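Local coordinates for phosphoserine aminotransferase SerC (Cytophaga hutchinsonii ATCC 33406, PDB 3FFR), which probably catalyses the pyridoxal-phosphate-dependent transamination between phosphoserine and 2-oxoglutarate, a step of serine biosynthesis, at residues 80-85 and 105-110; 86-91 and 133-138. All blocks are in the same frame, centred on the assembly; numbering follows the deposited sequence.

Contact 1. Residues 80-85 and 105-110; sequences NCVEKK and LGREAY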
ATOM      1  N   ASN A  80       6.834  13.061  10.786  1.00 25.13           N
ATOM      2  CA  ASN A  80       5.786  13.787  11.517  1.00 27.47           C
ATOM      3  C   ASN A  80       6.118  14.203  12.928  1.00 27.55           C
ATOM      4  O   ASN A  80       5.543  15.153  13.440  1.00 27.92           O
ATOM      5  CB  ASN A  80       4.518  12.951  11.586  1.00 26.55           C
ATOM      6  CG  ASN A  80       3.713  12.982  10.284  1.00 27.74           C
ATOM      7  OD1 ASN A  80       2.862  13.887  10.070  1.00 27.04           O
ATOM      8  ND2 ASN A  80       3.917  11.945   9.436  1.00 26.58           N
ATOM      9  N   CYS A  81       7.093  13.534  13.535  1.00 27.93           N
ATOM     10  CA  CYS A  81       7.296  13.695  14.960  1.00 27.78           C
ATOM     11  C   CYS A  81       8.691  13.989  15.484  1.00 26.63           C
ATOM     12  O   CYS A  81       8.869  14.161  16.675  1.00 27.77           O
ATOM     13  CB  CYS A  81       6.778  12.467  15.699  1.00 29.65           C
ATOM     14  SG  CYS A  81       5.046  12.010  15.328  1.00 28.96           S
ATOM     15  N   VAL A  82       9.662  14.078  14.597  1.00 26.51           N
ATOM     16  CA  VAL A  82      11.032  14.328  15.020  1.00 25.31           C
ATOM     17  C   VAL A  82      11.640  15.500  14.281  1.00 27.47           C
ATOM     18  O   VAL A  82      11.789  15.474  13.071  1.00 27.64           O
ATOM     19  CB  VAL A  82      11.975  13.099  14.805  1.00 25.59           C
ATOM     20  CG1 VAL A  82      13.404  13.417  15.396  1.00 26.41           C
ATOM     21  CG2 VAL A  82      11.381  11.797  15.431  1.00 23.92           C
ATOM     22  N   GLU A  83      11.970  16.531  15.030  1.00 27.72           N
ATOM     23  CA  GLU A  83      12.629  17.689  14.439  1.00 28.99           C
ATOM     24  C   GLU A  83      14.122  17.417  14.294  1.00 29.71           C
ATOM     25  O   GLU A  83      14.714  17.637  13.224  1.00 30.19           O
ATOM     26  CB  GLU A  83      12.427  18.956  15.289  1.00 29.38           C
ATOM     27  CG  GLU A  83      12.987  20.197  14.590  1.00 35.01           C
ATOM     28  CD  GLU A  83      12.664  21.497  15.327  1.00 44.08           C
ATOM     29  OE1 GLU A  83      12.077  21.435  16.410  1.00 41.60           O
ATOM     30  OE2 GLU A  83      12.996  22.574  14.814  1.00 49.52           O
ATOM     31  N   LYS A  84      14.723  16.930  15.364  1.00 27.41           N
ATOM     32  CA  LYS A  84      16.173  16.740  15.421  0.50 27.41           C
ATOM     33  C   LYS A  84      16.668  15.365  15.863  1.00 29.36           C
ATOM     34  O   LYS A  84      17.505  14.750  15.202  1.00 29.16           O
ATOM     35  CB  LYS A  84      16.760  17.796  16.369  0.50 27.54           C
ATOM     36  CG  LYS A  84      16.454  19.230  15.948  0.50 28.62           C
ATOM     37  CD  LYS A  84      17.059  20.272  16.851  0.50 39.24           C
ATOM     38  CE  LYS A  84      16.736  21.661  16.333  0.50 42.78           C
ATOM     39  NZ  LYS A  84      17.129  21.787  14.884  0.50 44.22           N
ATOM     40  N   LYS A  85      16.144  14.895  16.996  1.00 27.37           N
ATOM     41  CA  LYS A  85      16.650  13.664  17.617  1.00 26.52           C
ATOM     42  C   LYS A  85      15.640  12.656  18.092  1.00 27.45           C
ATOM     43  O   LYS A  85      14.614  12.981  18.672  1.00 26.22           O
ATOM     44  CB  LYS A  85      17.496  14.033  18.851  1.00 27.29           C
ATOM     45  CG  LYS A  85      18.643  15.044  18.631  1.00 29.74           C
ATOM     46  CD  LYS A  85      19.597  15.083  19.812  1.00 34.41           C
ATOM     47  CE  LYS A  85      20.711  16.074  19.569  1.00 34.53           C
ATOM     48  NZ  LYS A  85      21.734  16.037  20.660  1.00 33.31           N
ATOM     49  N   LEU A 105      16.915  10.263   7.011  1.00 26.67           N
ATOM     50  CA  LEU A 105      16.009  11.418   6.933  1.00 27.20           C
ATOM     51  C   LEU A 105      16.631  12.692   7.503  1.00 28.45           C
ATOM     52  O   LEU A 105      15.986  13.729   7.636  1.00 31.21           O
ATOM     53  CB  LEU A 105      14.684  11.128   7.635  1.00 27.71           C
ATOM     54  CG  LEU A 105      13.787  10.097   6.932  1.00 26.92           C
ATOM     55  CD1 LEU A 105      12.593   9.585   7.793  1.00 27.72           C
ATOM     56  CD2 LEU A 105      13.243  10.677   5.587  1.00 27.87           C
ATOM     57  N   GLY A 106      17.897  12.591   7.826  1.00 29.62           N
ATOM     58  CA  GLY A 106      18.642  13.745   8.279  1.00 31.45           C
ATOM     59  C   GLY A 106      18.553  14.060   9.754  1.00 30.17           C
ATOM     60  O   GLY A 106      18.952  15.128  10.189  1.00 33.84           O
ATOM     61  N   ARG A 107      18.018  13.128  10.520  1.00 29.82           N
ATOM     62  CA  ARG A 107      17.928  13.288  11.965  1.00 28.13           C
ATOM     63  C   ARG A 107      19.111  12.621  12.637  1.00 29.48           C
ATOM     64  O   ARG A 107      19.795  11.789  12.070  1.00 32.42           O
ATOM     65  CB  ARG A 107      16.648  12.660  12.535  1.00 29.63           C
ATOM     66  CG  ARG A 107      15.394  13.478  12.420  1.00 34.37           C
ATOM     67  CD  ARG A 107      15.005  13.866  11.053  1.00 37.51           C
ATOM     68  NE  ARG A 107      13.641  14.404  11.072  1.00 35.38           N
ATOM     69  CZ  ARG A 107      12.952  14.694   9.983  1.00 35.61           C
ATOM     70  NH1 ARG A 107      13.519  14.547   8.802  1.00 35.67           N
ATOM     71  NH2 ARG A 107      11.711  15.138  10.059  1.00 34.44           N
ATOM     72  N   GLU A 108      19.290  12.972  13.891  1.00 30.26           N
ATOM     73  CA  GLU A 108      20.325  12.369  14.733  1.00 31.85           C
ATOM     74  C   GLU A 108      19.649  11.427  15.723  1.00 33.67           C
ATOM     75  O   GLU A 108      18.816  11.830  16.526  1.00 39.16           O
ATOM     76  CB  GLU A 108      21.093  13.427  15.499  1.00 34.91           C
ATOM     77  CG  GLU A 108      21.864  14.379  14.637  1.00 38.45           C
ATOM     78  CD  GLU A 108      22.589  15.461  15.450  1.00 48.64           C
ATOM     79  OE1 GLU A 108      22.774  15.287  16.668  1.00 47.99           O
ATOM     80  OE2 GLU A 108      22.959  16.489  14.849  1.00 62.00           O
ATOM     81  N   ALA A 109      20.056  10.174  15.699  1.00 30.78           N
ATOM     82  CA  ALA A 109      19.450   9.166  16.576  1.00 29.35           C
ATOM     83  C   ALA A 109      20.397   8.596  17.624  1.00 29.14           C
ATOM     84  O   ALA A 109      21.529   8.224  17.329  1.00 29.80           O
ATOM     85  CB  ALA A 109      18.892   7.999  15.706  1.00 27.98           C
ATOM     86  N   TYR A 110      19.907   8.544  18.854  1.00 26.12           N
ATOM     87  CA  TYR A 110      20.585   7.818  19.923  1.00 25.63           C
ATOM     88  C   TYR A 110      20.241   6.361  19.770  1.00 28.78           C
ATOM     89  O   TYR A 110      19.124   6.006  19.399  1.00 27.76           O
ATOM     90  CB  TYR A 110      20.125   8.272  21.300  1.00 26.46           C
ATOM     91  CG  TYR A 110      20.419   9.723  21.651  1.00 26.63           C
ATOM     92  CD1 TYR A 110      21.718  10.120  21.969  1.00 28.75           C
ATOM     93  CD2 TYR A 110      19.408  10.665  21.762  1.00 29.96           C
ATOM     94  CE1 TYR A 110      22.006  11.426  22.312  1.00 28.32           C
ATOM     95  CE2 TYR A 110      19.687  11.970  22.112  1.00 28.13           C
ATOM     96  CZ  TYR A 110      20.980  12.341  22.396  1.00 28.88           C
ATOM     97  OH  TYR A 110      21.248  13.648  22.754  1.00 28.90           O
TER
HETATM   98  O   HOH W   1      22.958  13.781  19.615  1.00 50.05           O
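R107 reaches across to the carbonyl of V82 and grips its single oxygen side-on with two nitrogens: NE lies 2.9 Å from V82 O and NH2 3.0 Å from the same atom. The oxygen sits close to the guanidinium plane, at its edge. A bend at chi2 (58°) of R107 sets the guanidinium between V82 O and L105 O, to which R107 NH1 donates (2.8 Å), so three bonds fix the rotation of the flat group. The aliphatic part is used too, V82 CG1 resting 3.6 Å from R107 CG. Farther along, E108 N donates to K84 O at 2.8 Å, nearly straight at 170°, and the parallel pairing of K85 with E108 begins. K85 and E108 run side by side on the same face of the sheet. With its chain extended beyond CG, K85 passes obliquely over to Y110, NZ donating to Y110 OH (3.2 Å). D130 receives both ends, through a salt bridge from K85 and a hydrogen bond with the tyrosine hydroxyl. The carboxylate of E108 stays beyond salt-bridge range of K85 NZ, and a water links them, weakly on the glutamate side. The contact joins the turn after helix 70-81 to the Schellman-capped end of helix 93-104, where strands 85-90 and 108-113 start together, the latter an edge strand of the large sheet within this chain.

Contact 2. Residues 86-91 and 133-138; sequences SFHCVN and IICLTH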
ATOM      1  N   SER A  86      15.972  11.406  17.810  1.00 26.36           N
ATOM      2  CA  SER A  86      15.205  10.286  18.301  1.00 25.71           C
ATOM      3  C   SER A  86      16.104   9.366  19.125  1.00 26.73           C
ATOM      4  O   SER A  86      17.321   9.494  19.136  1.00 27.62           O
ATOM      5  CB  SER A  86      14.621   9.504  17.137  1.00 27.37           C
ATOM      6  OG  SER A  86      15.662   9.020  16.310  1.00 28.98           O
ATOM      7  N   PHE A  87      15.465   8.432  19.807  1.00 26.64           N
ATOM      8  CA  PHE A  87      16.167   7.409  20.634  1.00 25.71           C
ATOM      9  C   PHE A  87      15.581   6.061  20.264  1.00 25.92           C
ATOM     10  O   PHE A  87      14.348   5.906  20.219  1.00 26.32           O
ATOM     11  CB  PHE A  87      15.956   7.716  22.122  1.00 26.22           C
ATOM     12  CG  PHE A  87      16.469   6.656  23.063  1.00 25.19           C
ATOM     13  CD1 PHE A  87      15.703   5.549  23.372  1.00 27.20           C
ATOM     14  CD2 PHE A  87      17.700   6.793  23.652  1.00 28.94           C
ATOM     15  CE1 PHE A  87      16.181   4.591  24.216  1.00 29.35           C
ATOM     16  CE2 PHE A  87      18.181   5.825  24.531  1.00 32.73           C
ATOM     17  CZ  PHE A  87      17.434   4.730  24.796  1.00 26.35           C
ATOM     18  N   HIS A  88      16.460   5.089  20.000  1.00 25.49           N
ATOM     19  CA  HIS A  88      16.037   3.758  19.603  1.00 26.64           C
ATOM     20  C   HIS A  88      16.714   2.645  20.387  1.00 26.55           C
ATOM     21  O   HIS A  88      17.906   2.670  20.562  1.00 27.70           O
ATOM     22  CB  HIS A  88      16.412   3.517  18.113  1.00 26.65           C
ATOM     23  CG  HIS A  88      15.813   4.503  17.155  1.00 26.64           C
ATOM     24  ND1 HIS A  88      14.834   4.154  16.241  1.00 25.28           N
ATOM     25  CD2 HIS A  88      16.055   5.820  16.971  1.00 26.81           C
ATOM     26  CE1 HIS A  88      14.480   5.240  15.561  1.00 27.54           C
ATOM     27  NE2 HIS A  88      15.211   6.261  15.978  1.00 26.49           N
ATOM     28  N   CYS A  89      15.916   1.670  20.810  1.00 24.93           N
ATOM     29  CA  CYS A  89      16.450   0.399  21.339  1.00 24.25           C
ATOM     30  C   CYS A  89      16.657  -0.524  20.147  1.00 26.95           C
ATOM     31  O   CYS A  89      15.697  -0.859  19.444  1.00 28.65           O
ATOM     32  CB  CYS A  89      15.495  -0.258  22.349  1.00 27.20           C
ATOM     33  SG  CYS A  89      15.576   0.522  23.983  1.00 29.48           S
ATOM     34  N   VAL A  90      17.901  -0.924  19.927  1.00 25.94           N
ATOM     35  CA  VAL A  90      18.276  -1.744  18.764  1.00 25.15           C
ATOM     36  C   VAL A  90      18.879  -3.073  19.182  1.00 26.40           C
ATOM     37  O   VAL A  90      19.876  -3.095  19.916  1.00 27.85           O
ATOM     38  CB  VAL A  90      19.284  -0.970  17.865  1.00 27.19           C
ATOM     39  CG1 VAL A  90      19.832  -1.871  16.724  1.00 27.58           C
ATOM     40  CG2 VAL A  90      18.621   0.322  17.314  1.00 25.73           C
ATOM     41  N   ASN A  91      18.259  -4.157  18.729  1.00 27.07           N
ATOM     42  CA  ASN A  91      18.753  -5.506  19.074  1.00 26.47           C
ATOM     43  C   ASN A  91      18.589  -6.520  17.972  1.00 28.71           C
ATOM     44  O   ASN A  91      18.717  -7.731  18.165  1.00 29.39           O
ATOM     45  CB  ASN A  91      18.132  -6.031  20.377  1.00 28.34           C
ATOM     46  CG  ASN A  91      16.644  -6.281  20.258  1.00 27.29           C
ATOM     47  OD1 ASN A  91      15.992  -5.803  19.328  1.00 27.85           O
ATOM     48  ND2 ASN A  91      16.104  -7.068  21.186  1.00 31.00           N
ATOM     49  N   ILE A 133      11.587  11.384  20.737  1.00 26.70           N
ATOM     50  CA  ILE A 133      10.805  10.144  20.671  1.00 25.48           C
ATOM     51  C   ILE A 133      11.675   8.992  21.140  1.00 28.03           C
ATOM     52  O   ILE A 133      12.910   9.071  21.090  1.00 27.54           O
ATOM     53  CB  ILE A 133      10.209   9.877  19.264  1.00 26.52           C
ATOM     54  CG1 ILE A 133      11.282   9.368  18.292  1.00 24.61           C
ATOM     55  CG2 ILE A 133       9.477  11.152  18.692  1.00 23.36           C
ATOM     56  CD1 ILE A 133      10.700   8.807  16.932  1.00 29.16           C
ATOM     57  N   ILE A 134      10.995   7.968  21.660  1.00 26.96           N
ATOM     58  CA  ILE A 134      11.600   6.708  22.111  1.00 26.19           C
ATOM     59  C   ILE A 134      10.951   5.625  21.252  1.00 26.26           C
ATOM     60  O   ILE A 134       9.743   5.448  21.269  1.00 27.00           O
ATOM     61  CB  ILE A 134      11.333   6.427  23.618  1.00 26.78           C
ATOM     62  CG1 ILE A 134      12.088   7.433  24.492  1.00 27.52           C
ATOM     63  CG2 ILE A 134      11.731   4.994  24.015  1.00 24.39           C
ATOM     64  CD1 ILE A 134      11.538   7.545  25.915  1.00 25.23           C
ATOM     65  N   CYS A 135      11.787   4.862  20.575  1.00 24.74           N
ATOM     66  CA  CYS A 135      11.329   3.782  19.676  1.00 26.41           C
ATOM     67  C   CYS A 135      11.738   2.426  20.233  1.00 26.57           C
ATOM     68  O   CYS A 135      12.918   2.083  20.315  1.00 27.27           O
ATOM     69  CB  CYS A 135      11.900   3.944  18.281  1.00 27.01           C
ATOM     70  SG  CYS A 135      11.405   5.477  17.451  1.00 28.93           S
ATOM     71  N   LEU A 136      10.703   1.684  20.606  1.00 26.18           N
ATOM     72  CA  LEU A 136      10.837   0.389  21.219  1.00 26.87           C
ATOM     73  C   LEU A 136      10.280  -0.661  20.296  1.00 25.78           C
ATOM     74  O   LEU A 136       9.339  -0.401  19.564  1.00 27.32           O
ATOM     75  CB  LEU A 136      10.046   0.360  22.536  1.00 26.72           C
ATOM     76  CG  LEU A 136      10.438   1.448  23.553  1.00 26.17           C
ATOM     77  CD1 LEU A 136       9.537   1.397  24.817  1.00 27.94           C
ATOM     78  CD2 LEU A 136      11.938   1.373  23.891  1.00 27.07           C
ATOM     79  N   THR A 137      10.862  -1.847  20.359  1.00 26.33           N
ATOM     80  CA  THR A 137      10.366  -2.957  19.531  1.00 26.48           C
ATOM     81  C   THR A 137       9.878  -4.054  20.446  1.00 28.01           C
ATOM     82  O   THR A 137      10.684  -4.718  21.134  1.00 27.89           O
ATOM     83  CB  THR A 137      11.444  -3.431  18.585  1.00 28.66           C
ATOM     84  OG1 THR A 137      11.757  -2.371  17.656  1.00 28.85           O
ATOM     85  CG2 THR A 137      10.997  -4.668  17.821  1.00 27.13           C
ATOM     86  N   HIS A 138       8.564  -4.246  20.479  1.00 26.67           N
ATOM     87  CA  HIS A 138       8.008  -5.262  21.394  1.00 25.25           C
ATOM     88  C   HIS A 138       8.468  -6.658  21.014  1.00 26.39           C
ATOM     89  O   HIS A 138       8.723  -7.523  21.868  1.00 27.83           O
ATOM     90  CB  HIS A 138       6.469  -5.232  21.471  1.00 26.11           C
ATOM     91  CG  HIS A 138       5.931  -6.394  22.220  1.00 25.82           C
ATOM     92  ND1 HIS A 138       5.523  -7.564  21.586  1.00 27.62           N
ATOM     93  CD2 HIS A 138       5.927  -6.659  23.544  1.00 27.91           C
ATOM     94  CE1 HIS A 138       5.220  -8.456  22.507  1.00 30.47           C
ATOM     95  NE2 HIS A 138       5.471  -7.938  23.704  1.00 27.43           N
TER
HETATM   96  O   HOH W   2      13.227  -0.129  18.415  1.00 26.94           O
HETATM   97  O   HOH W   3      12.839  -6.962  21.385  1.00 34.47           O
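Two neighbouring parallel strands meet here, in the central, mostly parallel seven-stranded sheet of the large domain of a fold-type I PLP enzyme. The axes of strands 86-90 and 133-137 approach to 4.7 Å, their directions differing by 16°. Three backbone bonds join them in parallel fashion: F87 N donates to I133 O, C135 N to F87 O at 2.8 Å, and C89 N to C135 O, the strands parting after C89. On one face the imidazole of H88 lies against C135, whose CB is 3.6 Å from H88 ND1 and whose SG stands 4.0 Å from the ring centroid, oblique to the ring. Placed beside the backbone N, anti to the carbonyl carbon (chi1 -62°), that sulfur is carried to the CE1 side of the imidazole. The ring's rotation is set by S86, whose OG lies in the ring plane, 2.8 Å from H88 NE2. Replacing H88 by an alanine is likely to leave S86 OG without this partner and a gap beside C135 SG and the ring of F98. S86 CB also packs on I133 CG1 at 3.5 Å. The other face carries F87 and I134, side by side with the same heading, F87 CD1 touching I134 CG2. C89 SG meets L136 CD2 at 3.7 Å. Toward the C-terminal ends of the strands, a water bridges C89 O, C135 O and T137 OG1, and a second one joins N91 ND2 with T137 O. Helix 93-104 covers the H88 face, with F98 meeting the imidazole edge-to-face and also touching C135, while strands 108-113 and 163-167 continue the sheet beyond 86-90 and 133-137 respectively.

How the contacts relate
Contacts 1 and 2 have centres 13 Å apart and belong to one seven-stranded mixed sheet, in which strand 85-90 lies between 108-113 and 133-137. Along the chain their segments alternate: 80-85, 86-91, 105-110, 133-138. Strand 85-90, helix 93-104 and strand 108-113 form a beta-alpha-beta unit, with contact 1 at the surface where its strands begin and contact 2 farther inside. The two meet directly, Y110 N probably bonding to S86 O (2.8 Å) and H88 N to Y110 O, while V82 packs on I133. Together they tie 108-113, an edge strand of the sheet within this chain, through 85-90 to the buried middle of the sheet.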